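Local coordinates for tail fiber protein (Acinetobacter phage AM24, PDB 5W5P) that probably recognises, and may cleave, the capsular polysaccharide of Acinetobacter baumannii as the trimeric tailspike with which the phage engages its host, at residues Asn281-Arg286 and Val308-Gly313; Cys492-Asn497 and Met605-Leu610. All blocks are in the same frame, centred on the assembly; numbering follows the deposited sequence.

Contact 1. Residues Asn281-Arg286 and Val308-Gly313; sequences NVTVSR and VIRCDG
Val-282 and Ile-309 pack flank to flank, CG1 against CG1 at 4.0 Å, while Ile-309 and, one step along, Val-284 both rest on Val-296 in the interior. This is the tight, apolar flank of the pairing: next along it Val-284 CB meets Cys-311 SG at 4.3 Å, and Leu-325 and Phe-322 pack on the Ile-309 and Cys-311 side chains. Between the strands the backbone bonds run in parallel register, among them Val-284 N to Arg-310 O at 2.9 Å. Such in-register parallel pairing, one coil after another, is what builds a right-handed beta-helix of the kind common in phage tailspikes. The flank of Thr-283 and Arg-310 is polar instead. Arg-310 bends at chi2 (85°), which folds its guanidinium back across the strand pair to Asn-281, where OD1 accepts from NH2 at 2.5 Å, a distance short enough to be read with caution, and weakly from NH1; amide and guanidinium planes stand 70° apart. Val-308 CG1 covers one face of that guanidinium. Toward Gly-313 the packing gives way to water. Asp-312 N donates to Ser-285 OG at 3.1 Å, and one water donates to Asp-312 OD2; a second links OD2, at 3.0 Å, weakly to Arg-286 NH1. Asp-312 OD1 takes the Ile-334 amide, while Arg-286, close to its counterparts in both neighbouring subunits, forms a salt bridge with Glu-263.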
ATOM      1  N   ASN A 281      -8.805   5.905  12.325  1.00 34.81           N
ATOM      2  CA  ASN A 281      -7.430   5.697  11.873  1.00 33.28           C
ATOM      3  C   ASN A 281      -6.920   4.317  12.296  1.00 37.32           C
ATOM      4  O   ASN A 281      -6.022   4.165  13.118  1.00 38.06           O
ATOM      5  CB  ASN A 281      -6.530   6.818  12.400  1.00 33.69           C
ATOM      6  CG  ASN A 281      -5.094   6.669  11.954  1.00 42.51           C
ATOM      7  OD1 ASN A 281      -4.814   6.420  10.780  1.00 40.43           O
ATOM      8  ND2 ASN A 281      -4.167   6.817  12.898  1.00 33.65           N
ATOM      9  N   VAL A 282      -7.535   3.307  11.697  1.00 38.69           N
ATOM     10  CA  VAL A 282      -7.326   1.913  12.060  1.00 35.82           C
ATOM     11  C   VAL A 282      -6.529   1.247  10.948  1.00 37.38           C
ATOM     12  O   VAL A 282      -6.802   1.461   9.763  1.00 38.36           O
ATOM     13  CB  VAL A 282      -8.669   1.193  12.292  1.00 34.90           C
ATOM     14  CG1 VAL A 282      -8.473  -0.323  12.410  1.00 32.10           C
ATOM     15  CG2 VAL A 282      -9.370   1.769  13.514  1.00 32.73           C
ATOM     16  N   THR A 283      -5.519   0.465  11.330  1.00 36.55           N
ATOM     17  CA  THR A 283      -4.683  -0.255  10.377  1.00 37.03           C
ATOM     18  C   THR A 283      -4.547  -1.700  10.829  1.00 41.66           C
ATOM     19  O   THR A 283      -4.170  -1.958  11.977  1.00 43.72           O
ATOM     20  CB  THR A 283      -3.293   0.382  10.247  1.00 34.60           C
ATOM     21  OG1 THR A 283      -3.427   1.794  10.030  1.00 34.75           O
ATOM     22  CG2 THR A 283      -2.540  -0.240   9.083  1.00 31.71           C
ATOM     23  N   VAL A 284      -4.874  -2.636   9.936  1.00 39.15           N
ATOM     24  CA  VAL A 284      -4.670  -4.053  10.208  1.00 37.96           C
ATOM     25  C   VAL A 284      -4.083  -4.693   8.956  1.00 40.11           C
ATOM     26  O   VAL A 284      -4.822  -5.151   8.078  1.00 42.06           O
ATOM     27  CB  VAL A 284      -5.980  -4.742  10.639  1.00 37.25           C
ATOM     28  CG1 VAL A 284      -5.736  -6.212  10.912  1.00 34.28           C
ATOM     29  CG2 VAL A 284      -6.587  -4.056  11.869  1.00 33.45           C
ATOM     30  N   SER A 285      -2.751  -4.729   8.864  1.00 40.19           N
ATOM     31  CA  SER A 285      -2.071  -5.099   7.631  1.00 38.89           C
ATOM     32  C   SER A 285      -0.957  -6.108   7.886  1.00 43.60           C
ATOM     33  O   SER A 285      -0.282  -6.069   8.920  1.00 44.39           O
ATOM     34  CB  SER A 285      -1.480  -3.865   6.939  1.00 36.81           C
ATOM     35  OG  SER A 285      -2.490  -2.945   6.573  1.00 41.13           O
ATOM     36  N   ARG A 286      -0.774  -7.013   6.915  1.00 41.94           N
ATOM     37  CA  ARG A 286       0.383  -7.908   6.846  1.00 37.76           C
ATOM     38  C   ARG A 286       0.499  -8.784   8.098  1.00 37.12           C
ATOM     39  O   ARG A 286       1.575  -8.950   8.674  1.00 32.90           O
ATOM     40  CB  ARG A 286       1.674  -7.113   6.602  1.00 32.88           C
ATOM     41  CG  ARG A 286       1.741  -6.436   5.230  1.00 33.07           C
ATOM     42  CD  ARG A 286       2.755  -5.294   5.196  1.00 35.77           C
ATOM     43  NE  ARG A 286       2.206  -4.038   5.711  1.00 37.31           N
ATOM     44  CZ  ARG A 286       1.548  -3.144   4.975  1.00 40.29           C
ATOM     45  NH1 ARG A 286       1.350  -3.357   3.683  1.00 45.46           N
ATOM     46  NH2 ARG A 286       1.085  -2.031   5.529  1.00 32.49           N
ATOM     47  N   VAL A 308     -11.528   6.074   8.254  1.00 35.03           N
ATOM     48  CA  VAL A 308     -10.321   5.491   7.663  1.00 36.62           C
ATOM     49  C   VAL A 308      -9.993   4.142   8.290  1.00 38.67           C
ATOM     50  O   VAL A 308      -9.747   4.037   9.497  1.00 36.48           O
ATOM     51  CB  VAL A 308      -9.105   6.433   7.767  1.00 34.98           C
ATOM     52  CG1 VAL A 308      -7.902   5.830   7.045  1.00 33.12           C
ATOM     53  CG2 VAL A 308      -9.441   7.783   7.194  1.00 35.07           C
ATOM     54  N   ILE A 309      -9.985   3.101   7.463  1.00 41.81           N
ATOM     55  CA  ILE A 309      -9.427   1.805   7.827  1.00 39.44           C
ATOM     56  C   ILE A 309      -8.635   1.296   6.632  1.00 39.52           C
ATOM     57  O   ILE A 309      -9.037   1.488   5.479  1.00 45.73           O
ATOM     58  CB  ILE A 309     -10.519   0.798   8.257  1.00 38.47           C
ATOM     59  CG1 ILE A 309      -9.897  -0.545   8.656  1.00 38.13           C
ATOM     60  CG2 ILE A 309     -11.551   0.595   7.156  1.00 37.15           C
ATOM     61  CD1 ILE A 309     -10.860  -1.493   9.316  1.00 33.05           C
ATOM     62  N   ARG A 310      -7.489   0.681   6.903  1.00 36.59           N
ATOM     63  CA  ARG A 310      -6.700   0.023   5.871  1.00 35.50           C
ATOM     64  C   ARG A 310      -6.447  -1.402   6.327  1.00 36.58           C
ATOM     65  O   ARG A 310      -6.043  -1.622   7.474  1.00 37.86           O
ATOM     66  CB  ARG A 310      -5.365   0.737   5.611  1.00 35.83           C
ATOM     67  CG  ARG A 310      -5.446   2.250   5.551  1.00 33.34           C
ATOM     68  CD  ARG A 310      -5.374   2.867   6.942  1.00 35.00           C
ATOM     69  NE  ARG A 310      -4.848   4.226   6.895  1.00 40.50           N
ATOM     70  CZ  ARG A 310      -4.904   5.082   7.911  1.00 41.52           C
ATOM     71  NH1 ARG A 310      -4.412   6.306   7.777  1.00 41.22           N
ATOM     72  NH2 ARG A 310      -5.456   4.713   9.057  1.00 43.02           N
ATOM     73  N   CYS A 311      -6.702  -2.363   5.443  1.00 31.52           N
ATOM     74  CA  CYS A 311      -6.418  -3.773   5.702  1.00 37.75           C
ATOM     75  C   CYS A 311      -5.707  -4.319   4.469  1.00 35.92           C
ATOM     76  O   CYS A 311      -6.358  -4.671   3.480  1.00 36.67           O
ATOM     77  CB  CYS A 311      -7.695  -4.549   6.010  1.00 40.21           C
ATOM     78  SG  CYS A 311      -8.647  -3.919   7.429  1.00 37.77           S
ATOM     79  N   ASP A 312      -4.376  -4.391   4.528  1.00 34.17           N
ATOM     80  CA  ASP A 312      -3.559  -4.715   3.367  1.00 36.42           C
ATOM     81  C   ASP A 312      -2.687  -5.940   3.627  1.00 37.80           C
ATOM     82  O   ASP A 312      -2.179  -6.132   4.735  1.00 38.97           O
ATOM     83  CB  ASP A 312      -2.672  -3.527   2.976  1.00 38.91           C
ATOM     84  CG  ASP A 312      -3.467  -2.251   2.754  1.00 44.95           C
ATOM     85  OD1 ASP A 312      -4.657  -2.344   2.382  1.00 47.14           O
ATOM     86  OD2 ASP A 312      -2.898  -1.152   2.943  1.00 45.42           O
ATOM     87  N   GLY A 313      -2.523  -6.766   2.593  1.00 33.93           N
ATOM     88  CA  GLY A 313      -1.560  -7.851   2.617  1.00 33.21           C
ATOM     89  C   GLY A 313      -1.697  -8.841   3.753  1.00 37.33           C
ATOM     90  O   GLY A 313      -0.714  -9.500   4.108  1.00 41.14           O
TER
HETATM   91  O   HOH W   1      -1.764  -0.881   5.504  1.00 33.14           O
HETATM   92  O   HOH W   2      -0.045  -0.933   1.929  1.00 32.61           O

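Contact 2. Residues Cys492-Asn497 and Met605-Leu610; sequences CTADMN and MTIYSL
Tyr-608 faces Thr-493 in a hydrogen-bonded antiparallel pair, and its side chain can be followed outward over the neighbouring strand. CB sits 3.6 Å from Thr-493 OG1, the two side chains crossing at about a right angle. With chi1 at -49°, CG stands anti to the carbonyl carbon and the ring is carried along the strand pair toward Asp-495. CD2 passes Thr-493 O and then Ala-494 CA at 4.0 Å, CE2 comes to 3.6 Å from Asp-495 OD2, and at the tip OH donates to that same oxygen at 2.7 Å. The carboxylate lies at the ring edge, its plane turned 73° from the ring, and the hydroxyl reaches OD2 from above the carboxylate plane. Asp-495 OD1 forms a salt bridge with Lys-516 of a neighbouring subunit, so both oxygens are engaged and the negative charge is probably stabilised. Thr-493 OG1 donates to a water that bridges to the carbonyls of Tyr-608 and Leu-610, and is also bonded to Asn-497 of that subunit. The other face of the sheet is apolar: Ala-494 CB meets the selenomethionine methyl Met-605 CE at 3.7 Å, and Met-496 CG runs beside Met-605 CG at 3.8 Å, with Ile-476 beyond. In this antiparallel sheet of the beta-rich C-terminal domain, the Met-496/Met-605 face packs on strand 470-477 of a second sheet, and the Thr-493/Asp-495/Tyr-608 face meets another subunit of the trimer.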
ATOM      1  N   CYS A 492     -11.408  -1.452 -38.192  1.00 41.45           N
ATOM      2  CA  CYS A 492     -12.115  -0.891 -37.049  1.00 40.89           C
ATOM      3  C   CYS A 492     -13.225   0.011 -37.569  1.00 44.82           C
ATOM      4  O   CYS A 492     -13.298   0.321 -38.762  1.00 51.28           O
ATOM      5  CB  CYS A 492     -11.172  -0.117 -36.123  1.00 42.78           C
ATOM      6  SG  CYS A 492     -10.332   1.278 -36.912  1.00 47.91           S
ATOM      7  N   THR A 493     -14.103   0.410 -36.656  1.00 42.74           N
ATOM      8  CA  THR A 493     -15.114   1.422 -36.915  1.00 40.81           C
ATOM      9  C   THR A 493     -15.017   2.487 -35.833  1.00 42.00           C
ATOM     10  O   THR A 493     -14.378   2.284 -34.794  1.00 42.89           O
ATOM     11  CB  THR A 493     -16.526   0.823 -36.959  1.00 41.52           C
ATOM     12  OG1 THR A 493     -16.795   0.109 -35.747  1.00 38.61           O
ATOM     13  CG2 THR A 493     -16.650  -0.123 -38.140  1.00 41.09           C
ATOM     14  N   ALA A 494     -15.648   3.632 -36.084  1.00 38.55           N
ATOM     15  CA  ALA A 494     -15.468   4.779 -35.206  1.00 38.11           C
ATOM     16  C   ALA A 494     -16.542   5.821 -35.479  1.00 46.78           C
ATOM     17  O   ALA A 494     -17.119   5.882 -36.569  1.00 47.31           O
ATOM     18  CB  ALA A 494     -14.077   5.400 -35.377  1.00 38.28           C
ATOM     19  N   ASP A 495     -16.795   6.641 -34.461  1.00 45.77           N
ATOM     20  CA  ASP A 495     -17.611   7.840 -34.558  1.00 45.23           C
ATOM     21  C   ASP A 495     -16.717   9.073 -34.487  1.00 46.62           C
ATOM     22  O   ASP A 495     -15.614   9.035 -33.940  1.00 48.31           O
ATOM     23  CB  ASP A 495     -18.654   7.899 -33.435  1.00 43.19           C
ATOM     24  CG  ASP A 495     -19.678   6.785 -33.523  1.00 46.51           C
ATOM     25  OD1 ASP A 495     -19.801   6.155 -34.596  1.00 47.49           O
ATOM     26  OD2 ASP A 495     -20.364   6.538 -32.508  1.00 48.63           O
HETATM   27  N   MSE A 496     -17.212  10.175 -35.041  1.00 47.50           N
HETATM   28  CA  MSE A 496     -16.489  11.441 -35.012  1.00 47.04           C
HETATM   29  C   MSE A 496     -17.386  12.587 -34.554  1.00 51.88           C
HETATM   30  O   MSE A 496     -18.463  12.806 -35.110  1.00 54.48           O
HETATM   31  CB  MSE A 496     -15.918  11.770 -36.390  1.00 49.66           C
HETATM   32  CG  MSE A 496     -14.656  11.020 -36.762  1.00 55.12           C
HETATM   33 SE   MSE A 496     -13.993  11.573 -38.520  1.00 64.72          SE
HETATM   34  CE  MSE A 496     -12.951  13.137 -37.991  1.00 64.83           C
ATOM     35  N   ASN A 497     -16.938  13.314 -33.536  1.00 51.97           N
ATOM     36  CA  ASN A 497     -17.577  14.551 -33.090  1.00 47.57           C
ATOM     37  C   ASN A 497     -16.647  15.694 -33.481  1.00 48.47           C
ATOM     38  O   ASN A 497     -15.613  15.909 -32.841  1.00 49.65           O
ATOM     39  CB  ASN A 497     -17.838  14.525 -31.586  1.00 42.66           C
ATOM     40  CG  ASN A 497     -18.685  15.696 -31.121  1.00 44.46           C
ATOM     41  OD1 ASN A 497     -19.915  15.609 -31.079  1.00 42.81           O
ATOM     42  ND2 ASN A 497     -18.032  16.802 -30.774  1.00 38.37           N
HETATM   43  N   MSE A 605     -12.946  11.461 -31.225  1.00 42.98           N
HETATM   44  CA  MSE A 605     -13.366  10.208 -31.839  1.00 45.68           C
HETATM   45  C   MSE A 605     -13.685   9.125 -30.810  1.00 44.76           C
HETATM   46  O   MSE A 605     -13.045   9.046 -29.763  1.00 49.79           O
HETATM   47  CB  MSE A 605     -12.288   9.708 -32.803  1.00 52.58           C
HETATM   48  CG  MSE A 605     -12.066  10.626 -34.003  1.00 60.71           C
HETATM   49 SE   MSE A 605     -10.850   9.878 -35.346  1.00 64.80          SE
HETATM   50  CE  MSE A 605     -11.927   8.339 -35.884  1.00 60.73           C
ATOM     51  N   THR A 606     -14.691   8.312 -31.117  1.00 42.79           N
ATOM     52  CA  THR A 606     -15.060   7.127 -30.341  1.00 43.27           C
ATOM     53  C   THR A 606     -14.799   5.922 -31.239  1.00 43.88           C
ATOM     54  O   THR A 606     -15.589   5.642 -32.145  1.00 47.44           O
ATOM     55  CB  THR A 606     -16.529   7.181 -29.901  1.00 44.41           C
ATOM     56  OG1 THR A 606     -16.793   8.402 -29.196  1.00 35.79           O
ATOM     57  CG2 THR A 606     -16.873   5.998 -29.006  1.00 39.51           C
ATOM     58  N   ILE A 607     -13.698   5.208 -31.005  1.00 45.28           N
ATOM     59  CA  ILE A 607     -13.269   4.116 -31.879  1.00 46.04           C
ATOM     60  C   ILE A 607     -13.734   2.786 -31.299  1.00 46.72           C
ATOM     61  O   ILE A 607     -13.475   2.481 -30.129  1.00 50.79           O
ATOM     62  CB  ILE A 607     -11.743   4.122 -32.073  1.00 43.69           C
ATOM     63  CG1 ILE A 607     -11.291   5.439 -32.709  1.00 44.93           C
ATOM     64  CG2 ILE A 607     -11.303   2.925 -32.913  1.00 39.38           C
ATOM     65  CD1 ILE A 607      -9.931   5.911 -32.231  1.00 47.45           C
ATOM     66  N   TYR A 608     -14.414   1.992 -32.122  1.00 45.66           N
ATOM     67  CA  TYR A 608     -14.852   0.648 -31.754  1.00 45.74           C
ATOM     68  C   TYR A 608     -13.877  -0.336 -32.391  1.00 45.55           C
ATOM     69  O   TYR A 608     -13.938  -0.595 -33.596  1.00 48.20           O
ATOM     70  CB  TYR A 608     -16.291   0.405 -32.205  1.00 45.75           C
ATOM     71  CG  TYR A 608     -17.236   1.517 -31.803  1.00 43.09           C
ATOM     72  CD1 TYR A 608     -17.816   1.541 -30.535  1.00 42.36           C
ATOM     73  CD2 TYR A 608     -17.534   2.549 -32.680  1.00 36.99           C
ATOM     74  CE1 TYR A 608     -18.671   2.562 -30.157  1.00 41.24           C
ATOM     75  CE2 TYR A 608     -18.386   3.570 -32.315  1.00 37.93           C
ATOM     76  CZ  TYR A 608     -18.954   3.576 -31.056  1.00 40.73           C
ATOM     77  OH  TYR A 608     -19.804   4.601 -30.700  1.00 41.37           O
ATOM     78  N   SER A 609     -12.977  -0.890 -31.577  1.00 44.09           N
ATOM     79  CA  SER A 609     -11.861  -1.663 -32.108  1.00 43.74           C
ATOM     80  C   SER A 609     -12.199  -3.119 -32.391  1.00 44.80           C
ATOM     81  O   SER A 609     -11.417  -3.787 -33.077  1.00 47.65           O
ATOM     82  CB  SER A 609     -10.673  -1.605 -31.145  1.00 41.65           C
ATOM     83  OG  SER A 609     -10.531  -0.308 -30.597  1.00 39.55           O
ATOM     84  N   LEU A 610     -13.322  -3.627 -31.891  1.00 45.46           N
ATOM     85  CA  LEU A 610     -13.658  -5.034 -32.082  1.00 42.24           C
ATOM     86  C   LEU A 610     -13.663  -5.383 -33.561  1.00 41.51           C
ATOM     87  O   LEU A 610     -14.394  -4.774 -34.347  1.00 42.33           O
ATOM     88  CB  LEU A 610     -15.018  -5.344 -31.461  1.00 40.28           C
ATOM     89  CG  LEU A 610     -15.399  -6.826 -31.407  1.00 39.07           C
ATOM     90  CD1 LEU A 610     -14.357  -7.618 -30.641  1.00 37.82           C
ATOM     91  CD2 LEU A 610     -16.770  -7.004 -30.778  1.00 40.11           C
TER
HETATM   92  O   HOH W   3     -15.704  -2.393 -34.538  1.00 36.27           O

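Beyond the N-terminal region, the chain enters the parallel coil region, where contact 1 closes a short loop: 21 residues separate its segments, so it joins successive coils near the centre of the chain. The remaining coils and the first strands of the C-terminal domain, 451-461 and 470-477, follow before contact 2 opens. Its 107 intervening residues run from strand 492-503 through 509-523 and 535-546, cross into the second sheet at 569-574 and 577-582, and return along 598-608 between 451-461 and 492-503, tying the two sheets together. The two loops are in series, neither nested nor crossed. Their centres lie 43 Å apart, yet both touch the second subunit, in the shaft and in the C-terminal domain.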